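Local coordinates for CRISPR-associated protein, Cse2 family (Meiothermus ruber, PDB 3WA8), which probably acts as the CasB (Cse2) subunit of a type I-E CRISPR complex, binding G-rich crRNA sequence and stabilising the R-loop, at residues A[16-21]-A[43-48]; A[28-33]-A[70-75]; A[115-120]-A[189-194]. One frame throughout, in Å; residues are numbered along the deposited sequence.

Interaction 1: A[16-21]-A[43-48]; sequences RYLRQR and PLVEGF
The backbone oxygen of L44 is approached by two donors, one from its own helix and one from the helix opposite. F48 N reaches L44 O at 3.2 Å in the regular helical pattern, and the hydroxyl of Y17 comes across from segment 16-21, Y17 OH lying 3.3 Å from L44 O in a weak hydrogen bond. The carbonyl oxygen sits at the edge of the Y17 ring, near its plane. Y17 OH has a further weak partner in R51 NH2, which ties this corner to the residues beyond helix 43-49.

The same ring also carries apolar contacts to L44 and F48. With CG anti to the backbone N (chi1 177°), Y17 reaches out toward segment 43-48 and runs alongside L44 in the opposite direction, bringing L44 CD1 to 3.5 Å from Y17 CE2. F48 meets the ring over one face: its CD1 edge points at that face in a T-shaped (edge-to-face) pair, with centroids 5.4 Å apart and the planes inclined by 55°. F48 is itself in an edge-to-face pair with F14, so the aromatic contacts continue along helix 10-21.

This is helix-helix packing in the all-helical Cse2 fold. The short axes run roughly antiparallel, at 144°, and come no closer than 11.1 Å, a spacing spanned chiefly by Y17 and L44. On the flank of the tyrosine, R21 contributes its aliphatic root, R21 CB standing 4.2 Å from L44 CD1. More deeply buried, the branch ends of L18 and V45 meet loosely, with L18 CD2 4.4 Å from V45 CG2.

Interaction 2: A[28-33]-A[70-75]; sequences ARMRRG and GLWAST
One polar bond crosses between segments 28-33 and 70-75, a weak one from R31 to A73. R31 NE points its N-H at A73 O, 3.4 Å away and at 156°, with the oxygen at the edge of the guanidinium, near its plane. A bend at chi3 of R31 (-103°) turns the guanidinium off the line of its aliphatic stem, whose CG passes 3.6 Å from S74 OG. That serine has a bond of its own, local to segment 70-75: S74 OG donates to G70 O at 2.9 Å, turning the hydroxyl back onto the helix.

A type I beta turn runs from W72 to T75, and M30, from helix 24-32 of this all-helical fold, packs against W72 and A73 at its start. The contact with W72 is a Met-aromatic one of the edge type: the extended methionine crosses the indole obliquely, M30 SD lying near the ring plane and 4.2 Å from W72 CZ3. The indole nitrogen is engaged elsewhere, with W72 NE1 bonded to E80.

Purely apolar and backbone packing completes the interface. M30 CB meets A73 CB at 3.9 Å, and the two main chains draw close where the glycine has no side chain, M30 CA being 4.5 Å from G70 CA. L27, one turn before R31, also touches W72 and A73.

Interaction 3: A[115-120]-A[189-194]; sequences QLYLAR and RTVAKE
Apolar packing between two helices joins the end of helix 109-119 to the long C-terminal helix 178-197, toward the periphery of the all-helical Cse2 fold; no hydrogen bond joins segments 115-120 and 189-194. The short axes approach to 9.9 Å and run in broadly the same direction, inclined by 42°. L118 and V191 mark the place where the backbones come nearest, their CA atoms 7.2 Å apart.

L118 is the central side chain. Its two methyl branches share the work: L118 CD1 comes to 4.1 Å from the T190 CG2 methyl, while L118 CD2 lies 3.9 Å from E194 CB. T190 and E194 stand one turn apart on helix 178-197, so the leucine reaches obliquely across both and over the backbone of V191 between them. For E194 the contact is made by the aliphatic root of the side chain, CB and CG, and not by the carboxylate.

The torsion of T190 sorts its two branches. CG2 is anti to the backbone N and faces the leucine, whereas OG1, anti to the carbonyl carbon (chi1 -61°), is hydrogen-bonded with H111 ND1 and with A186 O. Helix 109-119 thus also meets this threonine by a polar bond, one turn before the segment begins.

Y117 lies on the more buried flank, where its ring meets that of F187 and touches I126 of the following helix. Directed toward helix 178-197, its side chain crosses that of V191 at about a right angle. The valine methyl comes to the ring obliquely and shares itself between two ring carbons, V191 CG2 lying 3.6 Å from Y117 CD2 and 3.7 Å from Y117 CE2.

In the fold
Interactions 1 and 2 form one continuous patch, their centres 13 Å apart and their segments alternating along the chain, so that helices 10-21, 24-32, 43-49 and 59-72 pack as a group. The join runs through M30, whose CE is 3.4 Å from L18 CD2 and 3.9 Å from L44 CD2, and through W72, which lies against L18 and R19. A bound mercury ion lies about 7 Å from the W72 side chain, and the L18 side chain is about 9 Å from a bound mercury ion. Interaction 3 stands apart on the opposite side of the chain's centre: its centre is 34 Å from that of interaction 1 and 28 Å from that of interaction 2.

Interaction 1: A[16-21]-A[43-48]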
loop_
_atom_site.group_PDB
_atom_site.type_symbol
_atom_site.label_atom_id
_atom_site.label_comp_id
_atom_site.label_asym_id
_atom_site.label_seq_id
_atom_site.Cartn_x
_atom_site.Cartn_y
_atom_site.Cartn_z
ATOM N N ARG A 16 8.304 2.298 10.237
ATOM C CA ARG A 16 9.440 2.009 11.101
ATOM C C ARG A 16 9.006 1.463 12.474
ATOM O O ARG A 16 9.575 0.493 12.975
ATOM C CB ARG A 16 10.297 3.267 11.263
ATOM C CG ARG A 16 11.504 3.162 12.217
ATOM C CD ARG A 16 12.560 4.275 11.903
ATOM N NE ARG A 16 12.519 4.614 10.461
ATOM C CZ ARG A 16 13.246 5.553 9.839
ATOM N NH1 ARG A 16 14.132 6.299 10.514
ATOM N NH2 ARG A 16 13.075 5.741 8.522
ATOM N N TYR A 17 7.987 2.077 13.063
ATOM C CA TYR A 17 7.529 1.748 14.404
ATOM C C TYR A 17 6.949 0.347 14.413
ATOM O O TYR A 17 7.256 -0.446 15.308
ATOM C CB TYR A 17 6.512 2.811 14.806
ATOM C CG TYR A 17 5.782 2.731 16.135
ATOM C CD1 TYR A 17 6.262 3.366 17.286
ATOM C CD2 TYR A 17 4.533 2.122 16.200
ATOM C CE1 TYR A 17 5.515 3.318 18.508
ATOM C CE2 TYR A 17 3.787 2.065 17.365
ATOM C CZ TYR A 17 4.259 2.650 18.522
ATOM O OH TYR A 17 3.435 2.551 19.655
ATOM N N LEU A 18 6.132 0.029 13.405
ATOM C CA LEU A 18 5.589 -1.314 13.275
ATOM C C LEU A 18 6.722 -2.334 13.158
ATOM O O LEU A 18 6.666 -3.385 13.798
ATOM C CB LEU A 18 4.688 -1.449 12.063
ATOM C CG LEU A 18 3.344 -0.752 11.882
ATOM C CD1 LEU A 18 2.917 -0.893 10.427
ATOM C CD2 LEU A 18 2.286 -1.369 12.703
ATOM N N ARG A 19 7.746 -2.029 12.354
ATOM C CA ARG A 19 8.881 -2.940 12.176
ATOM C C ARG A 19 9.651 -3.170 13.460
ATOM O O ARG A 19 10.137 -4.275 13.737
ATOM C CB ARG A 19 9.862 -2.380 11.162
ATOM C CG ARG A 19 9.269 -2.174 9.818
ATOM C CD ARG A 19 10.315 -2.254 8.775
ATOM N NE ARG A 19 9.681 -2.474 7.481
ATOM C CZ ARG A 19 9.723 -1.610 6.478
ATOM N NH1 ARG A 19 10.366 -0.467 6.611
ATOM N NH2 ARG A 19 9.135 -1.896 5.345
ATOM N N GLN A 20 9.794 -2.112 14.240
ATOM C CA GLN A 20 10.671 -2.181 15.373
ATOM C C GLN A 20 9.964 -2.725 16.581
ATOM O O GLN A 20 10.595 -3.349 17.394
ATOM C CB GLN A 20 11.262 -0.819 15.675
ATOM C CG GLN A 20 12.166 -0.299 14.587
ATOM C CD GLN A 20 12.913 0.942 15.048
ATOM O OE1 GLN A 20 12.714 1.386 16.185
ATOM N NE2 GLN A 20 13.780 1.507 14.186
ATOM N N ARG A 21 8.659 -2.507 16.705
ATOM C CA ARG A 21 8.006 -2.756 17.990
ATOM C C ARG A 21 6.946 -3.839 17.998
ATOM O O ARG A 21 6.623 -4.332 19.056
ATOM C CB ARG A 21 7.417 -1.478 18.589
ATOM C CG ARG A 21 8.412 -0.402 18.916
ATOM C CD ARG A 21 8.715 -0.307 20.442
ATOM N NE ARG A 21 9.584 0.846 20.733
ATOM C CZ ARG A 21 9.263 2.118 20.458
ATOM N NH1 ARG A 21 8.085 2.413 19.903
ATOM N NH2 ARG A 21 10.111 3.101 20.729
ATOM N N PRO A 43 -3.274 -1.934 20.478
ATOM C CA PRO A 43 -2.756 -0.822 21.303
ATOM C C PRO A 43 -1.615 -0.126 20.608
ATOM O O PRO A 43 -1.619 1.089 20.493
ATOM C CB PRO A 43 -2.259 -1.510 22.566
ATOM C CG PRO A 43 -3.106 -2.696 22.697
ATOM C CD PRO A 43 -3.370 -3.177 21.256
ATOM N N LEU A 44 -0.665 -0.903 20.107
ATOM C CA LEU A 44 0.412 -0.370 19.281
ATOM C C LEU A 44 -0.019 0.729 18.285
ATOM O O LEU A 44 0.521 1.855 18.284
ATOM C CB LEU A 44 1.069 -1.513 18.509
ATOM C CG LEU A 44 2.498 -1.206 18.062
ATOM C CD1 LEU A 44 3.378 -0.797 19.275
ATOM C CD2 LEU A 44 3.097 -2.386 17.322
ATOM N N VAL A 45 -0.993 0.392 17.445
ATOM C CA VAL A 45 -1.488 1.304 16.417
ATOM C C VAL A 45 -2.232 2.455 17.044
ATOM O O VAL A 45 -1.947 3.613 16.728
ATOM C CB VAL A 45 -2.408 0.565 15.466
ATOM C CG1 VAL A 45 -3.136 1.537 14.567
ATOM C CG2 VAL A 45 -1.595 -0.480 14.677
ATOM N N GLU A 46 -3.154 2.129 17.955
ATOM C CA GLU A 46 -3.916 3.122 18.711
ATOM C C GLU A 46 -3.009 4.157 19.372
ATOM O O GLU A 46 -3.298 5.363 19.359
ATOM C CB GLU A 46 -4.749 2.434 19.780
ATOM C CG GLU A 46 -5.875 1.599 19.239
ATOM C CD GLU A 46 -6.892 2.408 18.485
ATOM O OE1 GLU A 46 -7.107 3.574 18.864
ATOM O OE2 GLU A 46 -7.480 1.885 17.517
ATOM N N GLY A 47 -1.926 3.663 19.962
ATOM C CA GLY A 47 -0.910 4.497 20.538
ATOM C C GLY A 47 -0.409 5.501 19.530
ATOM O O GLY A 47 -0.301 6.701 19.830
ATOM N N PHE A 48 -0.108 5.021 18.326
ATOM C CA PHE A 48 0.508 5.886 17.332
ATOM C C PHE A 48 -0.507 6.910 16.866
ATOM O O PHE A 48 -0.199 8.104 16.807
ATOM C CB PHE A 48 1.069 5.069 16.181
ATOM C CG PHE A 48 1.909 5.854 15.237
ATOM C CD1 PHE A 48 3.289 5.897 15.386
ATOM C CD2 PHE A 48 1.331 6.545 14.179
ATOM C CE1 PHE A 48 4.088 6.625 14.511
ATOM C CE2 PHE A 48 2.125 7.291 13.291
ATOM C CZ PHE A 48 3.507 7.325 13.462
#

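Interaction 2: A[28-33]-A[70-75]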
loop_
_atom_site.group_PDB
_atom_site.type_symbol
_atom_site.label_atom_id
_atom_site.label_comp_id
_atom_site.label_asym_id
_atom_site.label_seq_id
_atom_site.Cartn_x
_atom_site.Cartn_y
_atom_site.Cartn_z
ATOM N N ALA A 28 -0.895 -10.792 14.698
ATOM C CA ALA A 28 -2.083 -11.614 14.619
ATOM C C ALA A 28 -3.318 -10.725 14.591
ATOM O O ALA A 28 -4.161 -10.902 13.716
ATOM C CB ALA A 28 -2.139 -12.618 15.756
ATOM N N ARG A 29 -3.394 -9.757 15.512
ATOM C CA ARG A 29 -4.494 -8.807 15.549
ATOM C C ARG A 29 -4.584 -7.974 14.268
ATOM O O ARG A 29 -5.667 -7.904 13.634
ATOM C CB ARG A 29 -4.350 -7.875 16.705
ATOM C CG ARG A 29 -4.692 -8.488 18.015
ATOM C CD ARG A 29 -4.960 -7.403 19.071
ATOM N NE ARG A 29 -6.052 -7.910 19.848
ATOM C CZ ARG A 29 -7.318 -7.586 19.665
ATOM N NH1 ARG A 29 -7.673 -6.667 18.782
ATOM N NH2 ARG A 29 -8.234 -8.172 20.401
ATOM N N MET A 30 -3.449 -7.377 13.880
ATOM C CA MET A 30 -3.370 -6.560 12.654
ATOM C C MET A 30 -3.911 -7.341 11.455
ATOM O O MET A 30 -4.684 -6.806 10.656
ATOM C CB MET A 30 -1.941 -6.091 12.373
ATOM C CG MET A 30 -1.362 -5.081 13.375
ATOM S SD MET A 30 0.431 -4.855 13.089
ATOM C CE MET A 30 0.926 -3.888 14.503
ATOM N N ARG A 31 -3.530 -8.624 11.374
ATOM C CA ARG A 31 -3.972 -9.519 10.308
ATOM C C ARG A 31 -5.472 -9.751 10.382
ATOM O O ARG A 31 -6.176 -9.634 9.377
ATOM C CB ARG A 31 -3.250 -10.850 10.418
ATOM C CG ARG A 31 -2.124 -11.085 9.445
ATOM C CD ARG A 31 -1.517 -12.423 9.820
ATOM N NE ARG A 31 -0.269 -12.266 10.544
ATOM C CZ ARG A 31 0.077 -13.000 11.586
ATOM N NH1 ARG A 31 -0.742 -13.919 12.079
ATOM N NH2 ARG A 31 1.248 -12.807 12.171
ATOM N N ARG A 32 -5.939 -10.074 11.587
ATOM C CA ARG A 32 -7.357 -10.309 11.876
ATOM C C ARG A 32 -8.278 -9.122 11.526
ATOM O O ARG A 32 -9.386 -9.338 11.044
ATOM C CB ARG A 32 -7.537 -10.698 13.340
ATOM C CG ARG A 32 -8.973 -10.923 13.693
ATOM C CD ARG A 32 -9.170 -11.993 14.749
ATOM N NE ARG A 32 -10.309 -12.847 14.373
ATOM C CZ ARG A 32 -10.935 -13.665 15.220
ATOM N NH1 ARG A 32 -10.525 -13.737 16.488
ATOM N NH2 ARG A 32 -11.968 -14.414 14.809
ATOM N N GLY A 33 -7.807 -7.889 11.756
ATOM C CA GLY A 33 -8.562 -6.698 11.446
ATOM C C GLY A 33 -8.753 -6.408 9.965
ATOM O O GLY A 33 -9.503 -5.516 9.597
ATOM N N GLY A 70 -2.362 -4.235 8.588
ATOM C CA GLY A 70 -2.767 -5.604 8.291
ATOM C C GLY A 70 -2.046 -6.159 7.087
ATOM O O GLY A 70 -1.557 -7.300 7.119
ATOM N N LEU A 71 -1.958 -5.359 6.022
ATOM C CA LEU A 71 -1.340 -5.860 4.813
ATOM C C LEU A 71 0.129 -6.109 5.091
ATOM O O LEU A 71 0.686 -7.128 4.680
ATOM C CB LEU A 71 -1.499 -4.890 3.655
ATOM C CG LEU A 71 -2.937 -4.761 3.159
ATOM C CD1 LEU A 71 -3.164 -3.525 2.238
ATOM C CD2 LEU A 71 -3.379 -6.068 2.529
ATOM N N TRP A 72 0.741 -5.180 5.817
ATOM C CA TRP A 72 2.146 -5.258 6.076
ATOM C C TRP A 72 2.362 -6.511 6.910
ATOM O O TRP A 72 3.283 -7.289 6.668
ATOM C CB TRP A 72 2.617 -3.995 6.792
ATOM C CG TRP A 72 3.946 -4.154 7.389
ATOM C CD1 TRP A 72 5.135 -4.111 6.737
ATOM C CD2 TRP A 72 4.246 -4.444 8.767
ATOM N NE1 TRP A 72 6.165 -4.370 7.621
ATOM C CE2 TRP A 72 5.641 -4.568 8.873
ATOM C CE3 TRP A 72 3.468 -4.619 9.916
ATOM C CZ2 TRP A 72 6.283 -4.832 10.090
ATOM C CZ3 TRP A 72 4.116 -4.888 11.136
ATOM C CH2 TRP A 72 5.502 -4.991 11.206
ATOM N N ALA A 73 1.472 -6.716 7.879
ATOM C CA ALA A 73 1.557 -7.846 8.807
ATOM C C ALA A 73 1.348 -9.162 8.068
ATOM O O ALA A 73 1.567 -10.224 8.618
ATOM C CB ALA A 73 0.532 -7.672 9.881
ATOM N N SER A 74 0.931 -9.079 6.809
ATOM C CA SER A 74 0.668 -10.270 6.003
ATOM C C SER A 74 1.776 -10.547 5.028
ATOM O O SER A 74 1.783 -11.586 4.374
ATOM C CB SER A 74 -0.609 -10.101 5.196
ATOM O OG SER A 74 -1.714 -10.020 6.050
ATOM N N THR A 75 2.722 -9.628 4.922
ATOM C CA THR A 75 3.677 -9.700 3.827
ATOM C C THR A 75 4.524 -10.963 3.736
ATOM O O THR A 75 4.754 -11.656 4.702
ATOM C CB THR A 75 4.591 -8.476 3.748
ATOM O OG1 THR A 75 5.300 -8.545 2.500
ATOM C CG2 THR A 75 5.586 -8.447 4.921
#

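Interaction 3: A[115-120]-A[189-194]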
loop_
_atom_site.group_PDB
_atom_site.type_symbol
_atom_site.label_atom_id
_atom_site.label_comp_id
_atom_site.label_asym_id
_atom_site.label_seq_id
_atom_site.Cartn_x
_atom_site.Cartn_y
_atom_site.Cartn_z
ATOM N N GLN A 115 4.793 -3.769 -12.522
ATOM C CA GLN A 115 5.813 -4.806 -12.452
ATOM C C GLN A 115 5.144 -6.175 -12.465
ATOM O O GLN A 115 5.629 -7.112 -13.118
ATOM C CB GLN A 115 6.677 -4.627 -11.202
ATOM C CG GLN A 115 7.762 -3.606 -11.364
ATOM C CD GLN A 115 8.530 -3.361 -10.095
ATOM O OE1 GLN A 115 7.952 -3.126 -9.044
ATOM N NE2 GLN A 115 9.843 -3.375 -10.196
ATOM N N LEU A 116 4.025 -6.275 -11.745
ATOM C CA LEU A 116 3.241 -7.489 -11.688
ATOM C C LEU A 116 2.653 -7.774 -13.074
ATOM O O LEU A 116 2.775 -8.894 -13.605
ATOM C CB LEU A 116 2.157 -7.330 -10.646
ATOM C CG LEU A 116 1.017 -8.315 -10.721
ATOM C CD1 LEU A 116 1.491 -9.697 -10.297
ATOM C CD2 LEU A 116 -0.098 -7.832 -9.862
ATOM N N TYR A 117 2.055 -6.749 -13.671
ATOM C CA TYR A 117 1.520 -6.833 -15.014
ATOM C C TYR A 117 2.530 -7.419 -15.989
ATOM O O TYR A 117 2.213 -8.355 -16.721
ATOM C CB TYR A 117 1.110 -5.441 -15.435
ATOM C CG TYR A 117 0.649 -5.278 -16.851
ATOM C CD1 TYR A 117 -0.522 -5.869 -17.293
ATOM C CD2 TYR A 117 1.357 -4.486 -17.732
ATOM C CE1 TYR A 117 -0.962 -5.696 -18.582
ATOM C CE2 TYR A 117 0.932 -4.311 -19.033
ATOM C CZ TYR A 117 -0.234 -4.916 -19.454
ATOM O OH TYR A 117 -0.673 -4.744 -20.744
ATOM N N LEU A 118 3.750 -6.887 -15.986
ATOM C CA LEU A 118 4.786 -7.326 -16.930
ATOM C C LEU A 118 5.286 -8.728 -16.616
ATOM O O LEU A 118 5.627 -9.486 -17.519
ATOM C CB LEU A 118 5.961 -6.348 -16.954
ATOM C CG LEU A 118 5.722 -4.936 -17.503
ATOM C CD1 LEU A 118 6.631 -3.945 -16.812
ATOM C CD2 LEU A 118 5.890 -4.840 -19.014
ATOM N N ALA A 119 5.326 -9.067 -15.335
ATOM C CA ALA A 119 5.699 -10.411 -14.897
ATOM C C ALA A 119 4.719 -11.473 -15.414
ATOM O O ALA A 119 5.104 -12.618 -15.622
ATOM C CB ALA A 119 5.808 -10.471 -13.368
ATOM N N ARG A 120 3.463 -11.092 -15.633
ATOM C CA ARG A 120 2.445 -12.031 -16.105
ATOM C C ARG A 120 2.094 -11.839 -17.569
ATOM O O ARG A 120 0.920 -11.930 -17.937
ATOM C CB ARG A 120 1.173 -11.901 -15.277
ATOM C CG ARG A 120 1.238 -12.530 -13.915
ATOM C CD ARG A 120 -0.152 -12.904 -13.490
ATOM N NE ARG A 120 -0.262 -12.889 -12.043
ATOM C CZ ARG A 120 0.092 -13.899 -11.253
ATOM N NH1 ARG A 120 0.568 -15.028 -11.793
ATOM N NH2 ARG A 120 -0.036 -13.783 -9.925
ATOM N N ARG A 189 3.862 4.524 -17.398
ATOM C CA ARG A 189 5.250 4.932 -17.524
ATOM C C ARG A 189 6.225 3.749 -17.406
ATOM O O ARG A 189 7.187 3.659 -18.173
ATOM C CB ARG A 189 5.573 5.971 -16.473
ATOM C CG ARG A 189 6.707 6.849 -16.856
ATOM C CD ARG A 189 6.863 7.983 -15.887
ATOM N NE ARG A 189 7.257 9.184 -16.605
ATOM C CZ ARG A 189 8.091 10.105 -16.141
ATOM N NH1 ARG A 189 8.640 9.971 -14.931
ATOM N NH2 ARG A 189 8.378 11.161 -16.910
ATOM N N THR A 190 5.966 2.849 -16.460
ATOM C CA THR A 190 6.739 1.627 -16.290
ATOM C C THR A 190 6.625 0.679 -17.479
ATOM O O THR A 190 7.623 0.195 -17.979
ATOM C CB THR A 190 6.275 0.879 -15.047
ATOM O OG1 THR A 190 6.474 1.694 -13.888
ATOM C CG2 THR A 190 7.039 -0.404 -14.873
ATOM N N VAL A 191 5.407 0.399 -17.915
ATOM C CA VAL A 191 5.165 -0.447 -19.089
ATOM C C VAL A 191 5.928 0.055 -20.336
ATOM O O VAL A 191 6.651 -0.694 -21.008
ATOM C CB VAL A 191 3.651 -0.527 -19.378
ATOM C CG1 VAL A 191 3.389 -1.212 -20.689
ATOM C CG2 VAL A 191 2.945 -1.250 -18.272
ATOM N N ALA A 192 5.763 1.339 -20.618
ATOM C CA ALA A 192 6.466 1.985 -21.708
ATOM C C ALA A 192 7.964 1.798 -21.562
ATOM O O ALA A 192 8.655 1.506 -22.531
ATOM C CB ALA A 192 6.129 3.459 -21.740
ATOM N N LYS A 193 8.451 1.972 -20.340
ATOM C CA LYS A 193 9.869 1.886 -20.056
ATOM C C LYS A 193 10.407 0.525 -20.476
ATOM O O LYS A 193 11.488 0.443 -21.051
ATOM C CB LYS A 193 10.107 2.128 -18.575
ATOM C CG LYS A 193 11.544 2.245 -18.164
ATOM C CD LYS A 193 12.040 3.692 -18.211
ATOM C CE LYS A 193 13.222 3.868 -17.225
ATOM N NZ LYS A 193 14.142 4.995 -17.587
ATOM N N GLU A 194 9.633 -0.527 -20.222
ATOM C CA GLU A 194 10.025 -1.887 -20.589
ATOM C C GLU A 194 10.063 -2.126 -22.105
ATOM O O GLU A 194 10.993 -2.762 -22.630
ATOM C CB GLU A 194 9.127 -2.918 -19.908
ATOM C CG GLU A 194 9.737 -4.308 -19.854
ATOM C CD GLU A 194 11.203 -4.285 -19.418
ATOM O OE1 GLU A 194 11.509 -3.710 -18.338
ATOM O OE2 GLU A 194 12.050 -4.839 -20.169
#